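Local coordinates for penicillin-binding protein activator LpoA (Escherichia coli, PDB 6DR3) that regulates peptidoglycan synthesis from the outer membrane, being essential for the function of penicillin-binding protein 1A, whose transpeptidase activity it stimulates in vitro, at residues E102-I114 with L126-A138. Numbering follows the deposited sequence.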
loop_
_atom_site.group_PDB
_atom_site.type_symbol
_atom_site.label_atom_id
_atom_site.label_comp_id
_atom_site.label_asym_id
_atom_site.label_seq_id
_atom_site.Cartn_x
_atom_site.Cartn_y
_atom_site.Cartn_z
ATOM N N GLU A 102 -6.055 -12.396 0.491
ATOM C CA GLU A 102 -5.290 -12.643 -0.720
ATOM C C GLU A 102 -4.338 -11.478 -0.982
ATOM O O GLU A 102 -4.441 -10.410 -0.373
ATOM C CB GLU A 102 -6.222 -12.856 -1.911
ATOM C CG GLU A 102 -7.199 -14.010 -1.729
ATOM C CD GLU A 102 -7.963 -14.337 -2.997
ATOM O OE1 GLU A 102 -7.375 -14.226 -4.093
ATOM O OE2 GLU A 102 -9.154 -14.701 -2.895
ATOM N N GLN A 103 -3.401 -11.692 -1.911
ATOM C CA GLN A 103 -2.349 -10.705 -2.148
ATOM C C GLN A 103 -2.935 -9.332 -2.457
ATOM O O GLN A 103 -2.585 -8.338 -1.812
ATOM C CB GLN A 103 -1.433 -11.161 -3.285
ATOM C CG GLN A 103 -0.321 -10.162 -3.589
ATOM C CD GLN A 103 0.731 -10.710 -4.531
ATOM O OE1 GLN A 103 1.873 -10.950 -4.135
ATOM N NE2 GLN A 103 0.356 -10.900 -5.790
ATOM N N ASN A 104 -3.819 -9.254 -3.459
ATOM C CA ASN A 104 -4.455 -7.980 -3.780
ATOM C C ASN A 104 -5.085 -7.353 -2.544
ATOM O O ASN A 104 -4.978 -6.141 -2.330
ATOM C CB ASN A 104 -5.511 -8.174 -4.869
ATOM C CG ASN A 104 -6.456 -6.986 -4.984
ATOM O OD1 ASN A 104 -7.599 -7.036 -4.520
ATOM N ND2 ASN A 104 -5.977 -5.906 -5.595
ATOM N N GLN A 105 -5.748 -8.167 -1.718
ATOM C CA GLN A 105 -6.351 -7.651 -0.492
ATOM C C GLN A 105 -5.284 -7.224 0.508
ATOM O O GLN A 105 -5.428 -6.189 1.171
ATOM C CB GLN A 105 -7.271 -8.707 0.123
ATOM C CG GLN A 105 -8.583 -8.893 -0.618
ATOM C CD GLN A 105 -9.488 -9.914 0.045
ATOM O OE1 GLN A 105 -9.021 -10.910 0.595
ATOM N NE2 GLN A 105 -10.790 -9.666 0.002
ATOM N N GLN A 106 -4.207 -8.002 0.630
ATOM C CA GLN A 106 -3.113 -7.612 1.515
ATOM C C GLN A 106 -2.498 -6.290 1.075
ATOM O O GLN A 106 -2.194 -5.429 1.910
ATOM C CB GLN A 106 -2.050 -8.708 1.553
ATOM C CG GLN A 106 -2.508 -9.987 2.231
ATOM C CD GLN A 106 -1.454 -11.074 2.204
ATOM O OE1 GLN A 106 -0.271 -10.803 2.000
ATOM N NE2 GLN A 106 -1.880 -12.314 2.409
ATOM N N ALA A 107 -2.304 -6.109 -0.233
ATOM C CA ALA A 107 -1.767 -4.845 -0.725
ATOM C C ALA A 107 -2.679 -3.684 -0.350
ATOM O O ALA A 107 -2.203 -2.604 0.022
ATOM C CB ALA A 107 -1.573 -4.908 -2.240
ATOM N N ARG A 108 -3.997 -3.889 -0.440
ATOM C CA ARG A 108 -4.940 -2.846 -0.047
ATOM C C ARG A 108 -4.998 -2.688 1.466
ATOM O O ARG A 108 -5.189 -1.572 1.965
ATOM C CB ARG A 108 -6.328 -3.160 -0.600
ATOM C CG ARG A 108 -6.447 -2.993 -2.106
ATOM C CD ARG A 108 -7.664 -3.728 -2.638
ATOM N NE ARG A 108 -8.898 -3.295 -1.986
ATOM C CZ ARG A 108 -10.027 -4.001 -1.972
ATOM N NH1 ARG A 108 -10.085 -5.186 -2.566
ATOM N NH2 ARG A 108 -11.101 -3.523 -1.354
ATOM N N TYR A 109 -4.853 -3.786 2.208
ATOM C CA TYR A 109 -4.764 -3.693 3.662
ATOM C C TYR A 109 -3.617 -2.780 4.076
ATOM O O TYR A 109 -3.791 -1.874 4.900
ATOM C CB TYR A 109 -4.590 -5.090 4.264
ATOM C CG TYR A 109 -4.130 -5.082 5.704
ATOM C CD1 TYR A 109 -5.044 -5.024 6.747
ATOM C CD2 TYR A 109 -2.777 -5.134 6.021
ATOM C CE1 TYR A 109 -4.625 -5.017 8.065
ATOM C CE2 TYR A 109 -2.349 -5.126 7.333
ATOM C CZ TYR A 109 -3.277 -5.064 8.352
ATOM O OH TYR A 109 -2.854 -5.062 9.662
ATOM N N TRP A 110 -2.430 -3.001 3.509
ATOM C CA TRP A 110 -1.287 -2.166 3.859
ATOM C C TRP A 110 -1.440 -0.748 3.327
ATOM O O TRP A 110 -0.986 0.203 3.973
ATOM C CB TRP A 110 0.002 -2.798 3.338
ATOM C CG TRP A 110 0.343 -4.073 4.043
ATOM C CD1 TRP A 110 0.314 -5.331 3.523
ATOM C CD2 TRP A 110 0.749 -4.212 5.409
ATOM N NE1 TRP A 110 0.684 -6.247 4.478
ATOM C CE2 TRP A 110 0.958 -5.584 5.645
ATOM C CE3 TRP A 110 0.962 -3.309 6.455
ATOM C CZ2 TRP A 110 1.368 -6.076 6.883
ATOM C CZ3 TRP A 110 1.370 -3.799 7.683
ATOM C CH2 TRP A 110 1.568 -5.168 7.887
ATOM N N GLN A 111 -2.071 -0.577 2.165
ATOM C CA GLN A 111 -2.340 0.776 1.687
ATOM C C GLN A 111 -3.241 1.523 2.661
ATOM O O GLN A 111 -3.065 2.727 2.883
ATOM C CB GLN A 111 -2.971 0.737 0.297
ATOM C CG GLN A 111 -3.079 2.108 -0.360
ATOM C CD GLN A 111 -1.722 2.720 -0.663
ATOM O OE1 GLN A 111 -0.834 2.054 -1.192
ATOM N NE2 GLN A 111 -1.555 3.991 -0.321
ATOM N N ALA A 112 -4.212 0.826 3.255
ATOM C CA ALA A 112 -5.061 1.455 4.262
ATOM C C ALA A 112 -4.244 1.882 5.474
ATOM O O ALA A 112 -4.475 2.955 6.043
ATOM C CB ALA A 112 -6.179 0.501 4.678
ATOM N N LYS A 113 -3.278 1.058 5.885
ATOM C CA LYS A 113 -2.412 1.446 6.993
ATOM C C LYS A 113 -1.518 2.615 6.602
ATOM O O LYS A 113 -1.295 3.528 7.405
ATOM C CB LYS A 113 -1.570 0.253 7.448
ATOM C CG LYS A 113 -2.394 -0.950 7.881
ATOM C CD LYS A 113 -1.675 -1.776 8.938
ATOM C CE LYS A 113 -1.758 -1.124 10.310
ATOM N NZ LYS A 113 -1.157 -1.978 11.371
ATOM N N ILE A 114 -1.000 2.607 5.373
ATOM C CA ILE A 114 -0.212 3.738 4.887
ATOM C C ILE A 114 -1.060 5.004 4.883
ATOM O O ILE A 114 -0.643 6.055 5.383
ATOM C CB ILE A 114 0.357 3.431 3.489
ATOM C CG1 ILE A 114 1.368 2.286 3.569
ATOM C CG2 ILE A 114 1.020 4.670 2.883
ATOM C CD1 ILE A 114 1.703 1.670 2.228
ATOM N N LEU A 126 6.993 2.967 7.959
ATOM C CA LEU A 126 8.043 2.232 7.263
ATOM C C LEU A 126 7.696 0.752 7.170
ATOM O O LEU A 126 7.812 0.141 6.102
ATOM C CB LEU A 126 9.381 2.433 7.977
ATOM C CG LEU A 126 9.923 3.866 7.978
ATOM C CD1 LEU A 126 11.153 3.979 8.861
ATOM C CD2 LEU A 126 10.244 4.332 6.565
ATOM N N ARG A 127 7.254 0.160 8.281
ATOM C CA ARG A 127 6.894 -1.254 8.275
ATOM C C ARG A 127 5.755 -1.531 7.303
ATOM O O ARG A 127 5.741 -2.569 6.630
ATOM C CB ARG A 127 6.511 -1.705 9.685
ATOM C CG ARG A 127 7.683 -1.835 10.648
ATOM C CD ARG A 127 7.244 -2.499 11.945
ATOM N NE ARG A 127 8.374 -2.862 12.803
ATOM C CZ ARG A 127 8.644 -2.325 13.994
ATOM N NH1 ARG A 127 7.871 -1.381 14.520
ATOM N NH2 ARG A 127 9.705 -2.744 14.673
ATOM N N ALA A 128 4.787 -0.616 7.213
ATOM C CA ALA A 128 3.660 -0.821 6.310
ATOM C C ALA A 128 4.109 -0.753 4.855
ATOM O O ALA A 128 3.713 -1.587 4.031
ATOM C CB ALA A 128 2.569 0.214 6.588
ATOM N N LEU A 129 4.937 0.239 4.520
ATOM C CA LEU A 129 5.483 0.319 3.170
ATOM C C LEU A 129 6.316 -0.913 2.843
ATOM O O LEU A 129 6.236 -1.451 1.732
ATOM C CB LEU A 129 6.328 1.585 3.025
ATOM C CG LEU A 129 5.553 2.901 2.985
ATOM C CD1 LEU A 129 6.481 4.067 3.273
ATOM C CD2 LEU A 129 4.879 3.076 1.635
ATOM N N ILE A 130 7.120 -1.374 3.804
ATOM C CA ILE A 130 7.988 -2.523 3.568
ATOM C C ILE A 130 7.162 -3.795 3.412
ATOM O O ILE A 130 7.475 -4.655 2.580
ATOM C CB ILE A 130 9.020 -2.644 4.706
ATOM C CG1 ILE A 130 10.015 -1.484 4.627
ATOM C CG2 ILE A 130 9.762 -3.980 4.641
ATOM C CD1 ILE A 130 10.872 -1.320 5.862
ATOM N N ALA A 131 6.098 -3.938 4.206
ATOM C CA ALA A 131 5.255 -5.124 4.096
ATOM C C ALA A 131 4.486 -5.144 2.780
ATOM O O ALA A 131 4.195 -6.223 2.250
ATOM C CB ALA A 131 4.285 -5.189 5.275
ATOM N N GLN A 132 4.153 -3.971 2.240
ATOM C CA GLN A 132 3.378 -3.900 1.007
ATOM C C GLN A 132 4.235 -4.111 -0.234
ATOM O O GLN A 132 3.757 -4.685 -1.218
ATOM C CB GLN A 132 2.677 -2.545 0.910
ATOM C CG GLN A 132 1.695 -2.423 -0.254
ATOM C CD GLN A 132 1.348 -0.981 -0.567
ATOM O OE1 GLN A 132 2.234 -0.142 -0.735
ATOM N NE2 GLN A 132 0.053 -0.683 -0.646
ATOM N N GLU A 133 5.487 -3.657 -0.210
ATOM C CA GLU A 133 6.302 -3.639 -1.422
ATOM C C GLU A 133 6.368 -4.984 -2.135
ATOM O O GLU A 133 6.239 -5.000 -3.371
ATOM C CB GLU A 133 7.710 -3.131 -1.077
ATOM C CG GLU A 133 8.674 -3.085 -2.257
ATOM C CD GLU A 133 9.295 -4.437 -2.572
ATOM O OE1 GLU A 133 9.488 -5.239 -1.634
ATOM O OE2 GLU A 133 9.581 -4.699 -3.758
ATOM N N PRO A 134 6.566 -6.120 -1.461
ATOM C CA PRO A 134 6.629 -7.395 -2.195
ATOM C C PRO A 134 5.335 -7.748 -2.909
ATOM O O PRO A 134 5.355 -8.581 -3.823
ATOM C CB PRO A 134 6.961 -8.422 -1.101
ATOM C CG PRO A 134 7.474 -7.626 0.052
ATOM C CD PRO A 134 6.775 -6.311 -0.016
ATOM N N LEU A 135 4.212 -7.145 -2.521
ATOM C CA LEU A 135 2.920 -7.451 -3.121
ATOM C C LEU A 135 2.631 -6.633 -4.374
ATOM O O LEU A 135 1.665 -6.937 -5.081
ATOM C CB LEU A 135 1.803 -7.210 -2.099
ATOM C CG LEU A 135 2.056 -7.727 -0.679
ATOM C CD1 LEU A 135 0.911 -7.341 0.247
ATOM C CD2 LEU A 135 2.264 -9.234 -0.671
ATOM N N LEU A 136 3.440 -5.620 -4.672
ATOM C CA LEU A 136 3.154 -4.678 -5.745
ATOM C C LEU A 136 3.865 -5.088 -7.028
ATOM O O LEU A 136 4.984 -5.610 -6.993
ATOM C CB LEU A 136 3.590 -3.264 -5.350
ATOM C CG LEU A 136 2.966 -2.689 -4.078
ATOM C CD1 LEU A 136 3.645 -1.376 -3.707
ATOM C CD2 LEU A 136 1.471 -2.492 -4.260
ATOM N N GLY A 137 3.207 -4.842 -8.159
ATOM C CA GLY A 137 3.844 -5.047 -9.441
ATOM C C GLY A 137 4.972 -4.063 -9.681
ATOM O O GLY A 137 5.080 -3.021 -9.034
ATOM N N ALA A 138 5.825 -4.409 -10.649
ATOM C CA ALA A 138 7.035 -3.630 -10.899
ATOM C C ALA A 138 6.725 -2.153 -11.109
ATOM O O ALA A 138 7.439 -1.284 -10.597
ATOM C CB ALA A 138 7.774 -4.195 -12.114
HETATM O O HOH W 1 1.785 2.151 -2.014
#
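Q132 reaches across from helix 123-132, and its side chain sits as a knob in the hole formed by A107, W110, Q111 and I114 of helix 103-117. With CG anti to the backbone N (chi1 -173°) and the chain extended beyond it, the amide arrives far enough to use both N-H groups of NE2. One goes to the backbone A107 O, 3.0 Å from Q132 NE2, and the other, almost straight, to the side-chain Q111 OE1 at 2.9 Å from the same nitrogen. Both acceptors lie in the Q132 amide plane, and the two bonds together hold its rotation. A107 O keeps its helical bond from Q111 N as well; the two donors reach it from opposite faces of its carbonyl plane. At the other end of the amide, Q132 OE1 accepts from N144 ND2 of helix 138-153, and a water 2.7 Å from Q132 OE1 lies within bonding distance of Q111 OE1 too, though it has too few protons for every acceptor around it. Q111 NE2 turns instead to D115.

Around these bonds the packing is mostly of carbon on carbon. The CB of A131 sits over the six-membered ring of W110, 3.5 Å from its centroid, a CH-pi contact, while Y109 CE2 lies over the opposite face. L135, in the 3-10 turn after the helix, brings CD1 to the indole edge and to within 3.5 Å of Q106 CB. At the far end I114 CD1 meets L129 CD2 at 3.5 Å.

The axes of 103-114 and 126-132 run antiparallel and approach to 8.9 Å, consistent with the TPR-like motifs of this amino-terminal domain of LpoA. A buried glutamine with both N-H groups and its oxygen satisfied probably helps to set the register, in which W110 packs against A128 and A131.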